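Local coordinates for motility-associated killing factor MakB (Vibrio cholerae serotype O1, PDB 6W1W), which is probably one component of a tripartite alpha-pore-forming cytotoxin, resembling other toxins of this class in its long helical bundle, at residues L109-L114 and D289-V294; T86-A91 and I318-W323. One frame throughout, in Å; residues are numbered along the deposited sequence.

Interaction 1. Residues L109-L114 and D289-V294; sequences LLQKTL and DELDKV
L114 has a chi1 of -87° and an almost extended chi2, and these send its two methyls across to the helix at 289-294. E290 holds CG anti to the backbone N (chi1 -170°), which brings that carbon to L114. CD1 of L114 does most of the touching. It rests on the backbone at L291 CA, 3.6 Å away, and meets V294 CG2 tip to tip, also at 3.6 Å. V294 CG1 is nearly as close to that methyl. The other branch takes a different neighbour: L114 CD2 lies 4.0 Å from E290 CG, and the two side chains cross at a slant. Beside this cluster the aliphatic part of Q111 slants across L291. The extended first torsion of L291 carries its CD1 to 3.8 Å from Q111 CG. No hydrogen bond joins the segments. The interface is apolar, although a carboxylate stands next to it. E290 bends at chi2, and its OE1 forms a salt bridge with K293 NZ at 3.0 Å, on the syn side but 34° out of the carboxylate plane. This pairs the acid within its own helix, while its CB and CG serve the packing. The segments run nearly antiparallel, with axes 9.8 Å apart. They join the long helices 100-151 and 276-302 in the elongated bundle. W287 and I298 extend the contact along helix 276-302, and Y83 of helix 69-90 packs against L110 and L114.

Interaction 2. Residues T86-A91 and I318-W323; sequences TFDACA and IASASW
W323 NE1 hydrogen-bonds to L5 O of the N-terminal segment while lying over one face of the F87 ring, 3.7 Å from F87 CE2. The indole nitrogen thus packs on the phenyl group, and its hydrogen-bond partner is the L5 carbonyl. F87 has CG anti to its backbone N (chi1 -165°), and the ring reaches toward the other helix. There it meets W323, and the two side chains cross at about a right angle. W323 CD1 stands over the centre of the phenyl ring, 3.8 Å above its plane. The planes are tilted by 39°, and the centre of the indole five-membered ring is 4.5 Å from that of F87. The pair is oblique. Smaller groups complete the contact. A319 CB is 4.1 Å from F87 CZ, and S320 CB is 4.0 Å from F87 CD1. On its other side S320 CB meets the methyl of A91. D88 OD1 lies nearest S320 CB, and no hydrogen bond to S320 OG is made. That hydroxyl has a weak bond to K317 O in its own helix. No hydrogen bond crosses between the segments. The contact is made by van der Waals packing of F87, W323, A319 and S320, with D88 at its margin. The local axes run nearly antiparallel, 9.8 Å apart. Helices 69-90 and 316-333 thus lie side by side in the bundle. Y83 meets W323 edge-to-face from helix 69-90, I316 lies against F87 and A91, and the disulfide of C90 with C106 ties this region to helix 100-151.

Interactions 1 and 2 have centres 13 Å apart and touch directly. Both lie on the same side of the chain's centre, their own centres 29 and 31 Å from it. Helices 69-90 and 100-151 follow each other in the chain, and each supplies one segment. They meet where L110 CD2 packs 3.9 Å from F87 CA. The second pair of helices meets too, with E290 CD 4.0 Å from W323 CZ2. L5 near the N-terminus touches both sites, lying against E290 and K293 at one and F87 at the other. The four segments therefore share a continuous packed region of the bundle.

Interaction 1. Residues L109-L114 and D289-V294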
ATOM      1  N   LEU A 109      32.140   2.601 -12.067  1.00110.09           N
ATOM      2  CA  LEU A 109      31.307   3.549 -11.332  1.00117.22           C
ATOM      3  C   LEU A 109      29.846   3.117 -11.364  1.00109.45           C
ATOM      4  O   LEU A 109      29.141   3.210 -10.351  1.00100.71           O
ATOM      5  CB  LEU A 109      31.461   4.960 -11.899  1.00128.23           C
ATOM      6  CG  LEU A 109      30.533   6.011 -11.276  1.00127.43           C
ATOM      7  CD1 LEU A 109      30.780   6.145  -9.778  1.00117.76           C
ATOM      8  CD2 LEU A 109      30.676   7.357 -11.976  1.00129.36           C
ATOM      9  N   LEU A 110      29.374   2.645 -12.520  1.00104.98           N
ATOM     10  CA  LEU A 110      28.037   2.065 -12.586  1.00101.35           C
ATOM     11  C   LEU A 110      27.966   0.771 -11.789  1.00116.17           C
ATOM     12  O   LEU A 110      26.969   0.511 -11.103  1.00109.17           O
ATOM     13  CB  LEU A 110      27.642   1.811 -14.041  1.00103.29           C
ATOM     14  CG  LEU A 110      27.496   3.034 -14.941  1.00111.17           C
ATOM     15  CD1 LEU A 110      27.361   2.602 -16.388  1.00103.06           C
ATOM     16  CD2 LEU A 110      26.297   3.864 -14.510  1.00116.11           C
ATOM     17  N   GLN A 111      29.020  -0.045 -11.867  1.00121.38           N
ATOM     18  CA  GLN A 111      29.030  -1.326 -11.167  1.00109.02           C
ATOM     19  C   GLN A 111      28.914  -1.138  -9.661  1.00110.05           C
ATOM     20  O   GLN A 111      28.231  -1.913  -8.982  1.00102.78           O
ATOM     21  CB  GLN A 111      30.299  -2.095 -11.518  1.00107.36           C
ATOM     22  CG  GLN A 111      30.463  -3.406 -10.781  1.00112.83           C
ATOM     23  CD  GLN A 111      31.886  -3.908 -10.836  1.00111.86           C
ATOM     24  OE1 GLN A 111      32.156  -4.983 -11.367  1.00117.90           O
ATOM     25  NE2 GLN A 111      32.811  -3.121 -10.294  1.00106.20           N
ATOM     26  N   LYS A 112      29.571  -0.112  -9.116  1.00122.50           N
ATOM     27  CA  LYS A 112      29.416   0.176  -7.694  1.00131.15           C
ATOM     28  C   LYS A 112      28.000   0.645  -7.394  1.00122.75           C
ATOM     29  O   LYS A 112      27.357   0.151  -6.460  1.00128.36           O
ATOM     30  CB  LYS A 112      30.442   1.220  -7.246  1.00144.28           C
ATOM     31  CG  LYS A 112      30.476   1.453  -5.735  1.00149.57           C
ATOM     32  CD  LYS A 112      31.489   2.528  -5.347  1.00150.83           C
ATOM     33  CE  LYS A 112      30.989   3.927  -5.687  1.00149.42           C
ATOM     34  NZ  LYS A 112      29.757   4.278  -4.923  1.00142.34           N
ATOM     35  N   THR A 113      27.488   1.587  -8.191  1.00116.54           N
ATOM     36  CA  THR A 113      26.140   2.098  -7.962  1.00117.03           C
ATOM     37  C   THR A 113      25.098   1.004  -8.155  1.00103.07           C
ATOM     38  O   THR A 113      24.137   0.912  -7.383  1.00104.95           O
ATOM     39  CB  THR A 113      25.860   3.283  -8.887  1.00128.12           C
ATOM     40  OG1 THR A 113      26.951   4.208  -8.813  1.00142.27           O
ATOM     41  CG2 THR A 113      24.579   3.997  -8.473  1.00118.55           C
ATOM     42  N   LEU A 114      25.276   0.162  -9.177  1.00 98.92           N
ATOM     43  CA  LEU A 114      24.378  -0.973  -9.365  1.00 98.16           C
ATOM     44  C   LEU A 114      24.378  -1.878  -8.141  1.00108.80           C
ATOM     45  O   LEU A 114      23.314  -2.233  -7.619  1.00 96.08           O
ATOM     46  CB  LEU A 114      24.775  -1.761 -10.614  1.00 93.36           C
ATOM     47  CG  LEU A 114      24.168  -1.281 -11.931  1.00109.27           C
ATOM     48  CD1 LEU A 114      24.870  -1.932 -13.102  1.00120.91           C
ATOM     49  CD2 LEU A 114      22.688  -1.597 -11.969  1.00113.47           C
ATOM     50  N   ASP A 289      20.255  -8.425 -13.254  1.00122.88           N
ATOM     51  CA  ASP A 289      20.643  -8.713 -14.631  1.00118.11           C
ATOM     52  C   ASP A 289      21.053  -7.457 -15.395  1.00101.75           C
ATOM     53  O   ASP A 289      21.531  -7.572 -16.528  1.00 95.89           O
ATOM     54  CB  ASP A 289      19.521  -9.458 -15.368  1.00119.38           C
ATOM     55  CG  ASP A 289      18.232  -8.664 -15.456  1.00128.04           C
ATOM     56  OD1 ASP A 289      18.146  -7.573 -14.856  1.00137.77           O
ATOM     57  OD2 ASP A 289      17.298  -9.135 -16.141  1.00126.42           O
ATOM     58  N   GLU A 290      20.885  -6.271 -14.800  1.00101.45           N
ATOM     59  CA  GLU A 290      21.507  -5.062 -15.333  1.00107.99           C
ATOM     60  C   GLU A 290      22.977  -4.987 -14.939  1.00121.31           C
ATOM     61  O   GLU A 290      23.815  -4.518 -15.719  1.00121.57           O
ATOM     62  CB  GLU A 290      20.761  -3.822 -14.835  1.00116.43           C
ATOM     63  CG  GLU A 290      21.176  -2.530 -15.517  1.00121.05           C
ATOM     64  CD  GLU A 290      20.898  -2.551 -17.005  1.00123.40           C
ATOM     65  OE1 GLU A 290      19.849  -3.100 -17.408  1.00108.97           O
ATOM     66  OE2 GLU A 290      21.737  -2.031 -17.771  1.00131.85           O
ATOM     67  N   LEU A 291      23.301  -5.440 -13.726  1.00115.79           N
ATOM     68  CA  LEU A 291      24.698  -5.562 -13.326  1.00111.32           C
ATOM     69  C   LEU A 291      25.407  -6.649 -14.125  1.00110.00           C
ATOM     70  O   LEU A 291      26.579  -6.497 -14.484  1.00101.28           O
ATOM     71  CB  LEU A 291      24.780  -5.847 -11.827  1.00114.81           C
ATOM     72  CG  LEU A 291      26.108  -6.354 -11.263  1.00101.77           C
ATOM     73  CD1 LEU A 291      27.135  -5.233 -11.191  1.00 95.60           C
ATOM     74  CD2 LEU A 291      25.877  -6.980  -9.900  1.00 96.60           C
ATOM     75  N   ASP A 292      24.711  -7.753 -14.414  1.00102.88           N
ATOM     76  CA  ASP A 292      25.297  -8.798 -15.249  1.00106.21           C
ATOM     77  C   ASP A 292      25.738  -8.254 -16.600  1.00111.84           C
ATOM     78  O   ASP A 292      26.691  -8.768 -17.193  1.00106.05           O
ATOM     79  CB  ASP A 292      24.305  -9.945 -15.449  1.00119.98           C
ATOM     80  CG  ASP A 292      23.876 -10.582 -14.146  1.00131.26           C
ATOM     81  OD1 ASP A 292      24.411 -10.193 -13.086  1.00137.04           O
ATOM     82  OD2 ASP A 292      22.998 -11.471 -14.182  1.00136.65           O
ATOM     83  N   LYS A 293      25.060  -7.220 -17.105  1.00117.35           N
ATOM     84  CA  LYS A 293      25.470  -6.628 -18.373  1.00113.50           C
ATOM     85  C   LYS A 293      26.751  -5.819 -18.213  1.00103.96           C
ATOM     86  O   LYS A 293      27.662  -5.923 -19.043  1.00103.15           O
ATOM     87  CB  LYS A 293      24.353  -5.751 -18.942  1.00119.86           C
ATOM     88  CG  LYS A 293      23.049  -6.475 -19.224  1.00116.32           C
ATOM     89  CD  LYS A 293      21.982  -5.486 -19.681  1.00113.14           C
ATOM     90  CE  LYS A 293      20.587  -6.081 -19.594  1.00104.71           C
ATOM     91  NZ  LYS A 293      19.539  -5.036 -19.731  1.00104.32           N
ATOM     92  N   VAL A 294      26.845  -5.006 -17.158  1.00100.88           N
ATOM     93  CA  VAL A 294      28.048  -4.200 -16.986  1.00110.36           C
ATOM     94  C   VAL A 294      29.229  -5.043 -16.523  1.00112.90           C
ATOM     95  O   VAL A 294      30.381  -4.641 -16.719  1.00117.51           O
ATOM     96  CB  VAL A 294      27.805  -3.034 -16.011  1.00103.39           C
ATOM     97  CG1 VAL A 294      26.515  -2.321 -16.360  1.00 97.15           C
ATOM     98  CG2 VAL A 294      27.783  -3.526 -14.581  1.00112.47           C
TER

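Interaction 2. Residues T86-A91 and I318-W323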
ATOM      1  N   THR A  86      24.180   9.347 -13.187  1.00131.27           N
ATOM      2  CA  THR A  86      25.544   8.870 -13.391  1.00133.49           C
ATOM      3  C   THR A  86      25.685   8.070 -14.680  1.00127.03           C
ATOM      4  O   THR A  86      26.809   7.885 -15.159  1.00136.60           O
ATOM      5  CB  THR A  86      26.009   8.021 -12.201  1.00129.15           C
ATOM      6  OG1 THR A  86      25.200   6.841 -12.102  1.00125.59           O
ATOM      7  CG2 THR A  86      25.910   8.814 -10.900  1.00120.96           C
ATOM      8  N   PHE A  87      24.578   7.598 -15.255  1.00109.46           N
ATOM      9  CA  PHE A  87      24.663   6.850 -16.506  1.00109.71           C
ATOM     10  C   PHE A  87      24.945   7.778 -17.682  1.00128.04           C
ATOM     11  O   PHE A  87      25.715   7.426 -18.585  1.00115.68           O
ATOM     12  CB  PHE A  87      23.372   6.066 -16.737  1.00 98.82           C
ATOM     13  CG  PHE A  87      23.485   4.996 -17.792  1.00104.09           C
ATOM     14  CD1 PHE A  87      23.473   5.321 -19.139  1.00115.56           C
ATOM     15  CD2 PHE A  87      23.575   3.662 -17.432  1.00107.45           C
ATOM     16  CE1 PHE A  87      23.569   4.338 -20.107  1.00125.15           C
ATOM     17  CE2 PHE A  87      23.667   2.674 -18.396  1.00105.18           C
ATOM     18  CZ  PHE A  87      23.666   3.012 -19.733  1.00118.77           C
ATOM     19  N   ASP A  88      24.325   8.964 -17.693  1.00136.84           N
ATOM     20  CA  ASP A  88      24.578   9.940 -18.749  1.00142.32           C
ATOM     21  C   ASP A  88      26.014  10.442 -18.740  1.00155.61           C
ATOM     22  O   ASP A  88      26.519  10.855 -19.790  1.00165.23           O
ATOM     23  CB  ASP A  88      23.613  11.118 -18.622  1.00142.69           C
ATOM     24  CG  ASP A  88      22.382  10.952 -19.485  1.00152.52           C
ATOM     25  OD1 ASP A  88      22.273   9.905 -20.161  1.00144.43           O
ATOM     26  OD2 ASP A  88      21.531  11.869 -19.496  1.00151.97           O
ATOM     27  N   ALA A  89      26.683  10.414 -17.586  1.00158.89           N
ATOM     28  CA  ALA A  89      28.090  10.796 -17.549  1.00150.22           C
ATOM     29  C   ALA A  89      28.943   9.865 -18.400  1.00144.68           C
ATOM     30  O   ALA A  89      29.931  10.304 -19.000  1.00137.94           O
ATOM     31  CB  ALA A  89      28.600  10.812 -16.107  1.00137.86           C
ATOM     32  N   CYS A  90      28.571   8.586 -18.483  1.00145.11           N
ATOM     33  CA  CYS A  90      29.349   7.604 -19.226  1.00151.80           C
ATOM     34  C   CYS A  90      28.893   7.438 -20.669  1.00153.20           C
ATOM     35  O   CYS A  90      29.551   6.721 -21.428  1.00166.70           O
ATOM     36  CB  CYS A  90      29.303   6.244 -18.525  1.00157.41           C
ATOM     37  SG  CYS A  90      30.032   6.259 -16.876  1.00179.69           S
ATOM     38  N   ALA A  91      27.793   8.069 -21.065  1.00143.89           N
ATOM     39  CA  ALA A  91      27.337   8.043 -22.455  1.00140.20           C
ATOM     40  C   ALA A  91      27.733   9.370 -23.096  1.00150.57           C
ATOM     41  O   ALA A  91      27.004  10.360 -23.029  1.00135.33           O
ATOM     42  CB  ALA A  91      25.837   7.780 -22.539  1.00122.73           C
ATOM     43  N   ILE A 318      21.038   5.012 -27.174  1.00130.31           N
ATOM     44  CA  ILE A 318      19.660   4.547 -27.049  1.00130.78           C
ATOM     45  C   ILE A 318      19.404   3.955 -25.671  1.00123.28           C
ATOM     46  O   ILE A 318      18.245   3.859 -25.249  1.00132.13           O
ATOM     47  CB  ILE A 318      19.298   3.523 -28.144  1.00134.87           C
ATOM     48  CG1 ILE A 318      19.485   2.086 -27.644  1.00137.13           C
ATOM     49  CG2 ILE A 318      20.115   3.770 -29.417  1.00128.82           C
ATOM     50  CD1 ILE A 318      18.968   1.036 -28.608  1.00130.88           C
ATOM     51  N   ALA A 319      20.460   3.566 -24.953  1.00123.96           N
ATOM     52  CA  ALA A 319      20.296   3.064 -23.595  1.00120.16           C
ATOM     53  C   ALA A 319      20.032   4.197 -22.610  1.00117.00           C
ATOM     54  O   ALA A 319      19.154   4.080 -21.749  1.00115.81           O
ATOM     55  CB  ALA A 319      21.530   2.265 -23.175  1.00124.55           C
ATOM     56  N   SER A 320      20.771   5.305 -22.729  1.00117.69           N
ATOM     57  CA  SER A 320      20.555   6.434 -21.826  1.00118.38           C
ATOM     58  C   SER A 320      19.212   7.103 -22.078  1.00128.01           C
ATOM     59  O   SER A 320      18.586   7.608 -21.138  1.00132.22           O
ATOM     60  CB  SER A 320      21.693   7.445 -21.965  1.00119.10           C
ATOM     61  OG  SER A 320      21.593   8.165 -23.180  1.00114.72           O
ATOM     62  N   ALA A 321      18.752   7.113 -23.330  1.00140.56           N
ATOM     63  CA  ALA A 321      17.433   7.662 -23.625  1.00130.51           C
ATOM     64  C   ALA A 321      16.330   6.843 -22.973  1.00140.05           C
ATOM     65  O   ALA A 321      15.279   7.391 -22.614  1.00157.66           O
ATOM     66  CB  ALA A 321      17.215   7.737 -25.135  1.00119.22           C
ATOM     67  N   SER A 322      16.548   5.537 -22.810  1.00128.80           N
ATOM     68  CA  SER A 322      15.584   4.698 -22.108  1.00122.75           C
ATOM     69  C   SER A 322      15.636   4.916 -20.602  1.00115.99           C
ATOM     70  O   SER A 322      14.606   4.810 -19.927  1.00118.69           O
ATOM     71  CB  SER A 322      15.828   3.225 -22.440  1.00119.50           C
ATOM     72  OG  SER A 322      15.680   2.985 -23.827  1.00123.95           O
ATOM     73  N   TRP A 323      16.819   5.214 -20.056  1.00108.80           N
ATOM     74  CA  TRP A 323      16.901   5.561 -18.641  1.00116.46           C
ATOM     75  C   TRP A 323      16.236   6.899 -18.362  1.00126.25           C
ATOM     76  O   TRP A 323      15.671   7.094 -17.279  1.00122.07           O
ATOM     77  CB  TRP A 323      18.358   5.576 -18.170  1.00112.24           C
ATOM     78  CG  TRP A 323      18.891   4.199 -17.983  1.00113.41           C
ATOM     79  CD1 TRP A 323      19.796   3.549 -18.772  1.00110.80           C
ATOM     80  CD2 TRP A 323      18.516   3.275 -16.957  1.00103.29           C
ATOM     81  NE1 TRP A 323      20.015   2.281 -18.292  1.00107.17           N
ATOM     82  CE2 TRP A 323      19.240   2.089 -17.178  1.00102.02           C
ATOM     83  CE3 TRP A 323      17.641   3.338 -15.870  1.00100.11           C
ATOM     84  CZ2 TRP A 323      19.119   0.978 -16.348  1.00101.15           C
ATOM     85  CZ3 TRP A 323      17.521   2.234 -15.050  1.00 95.54           C
ATOM     86  CH2 TRP A 323      18.256   1.071 -15.293  1.00 89.46           C
TER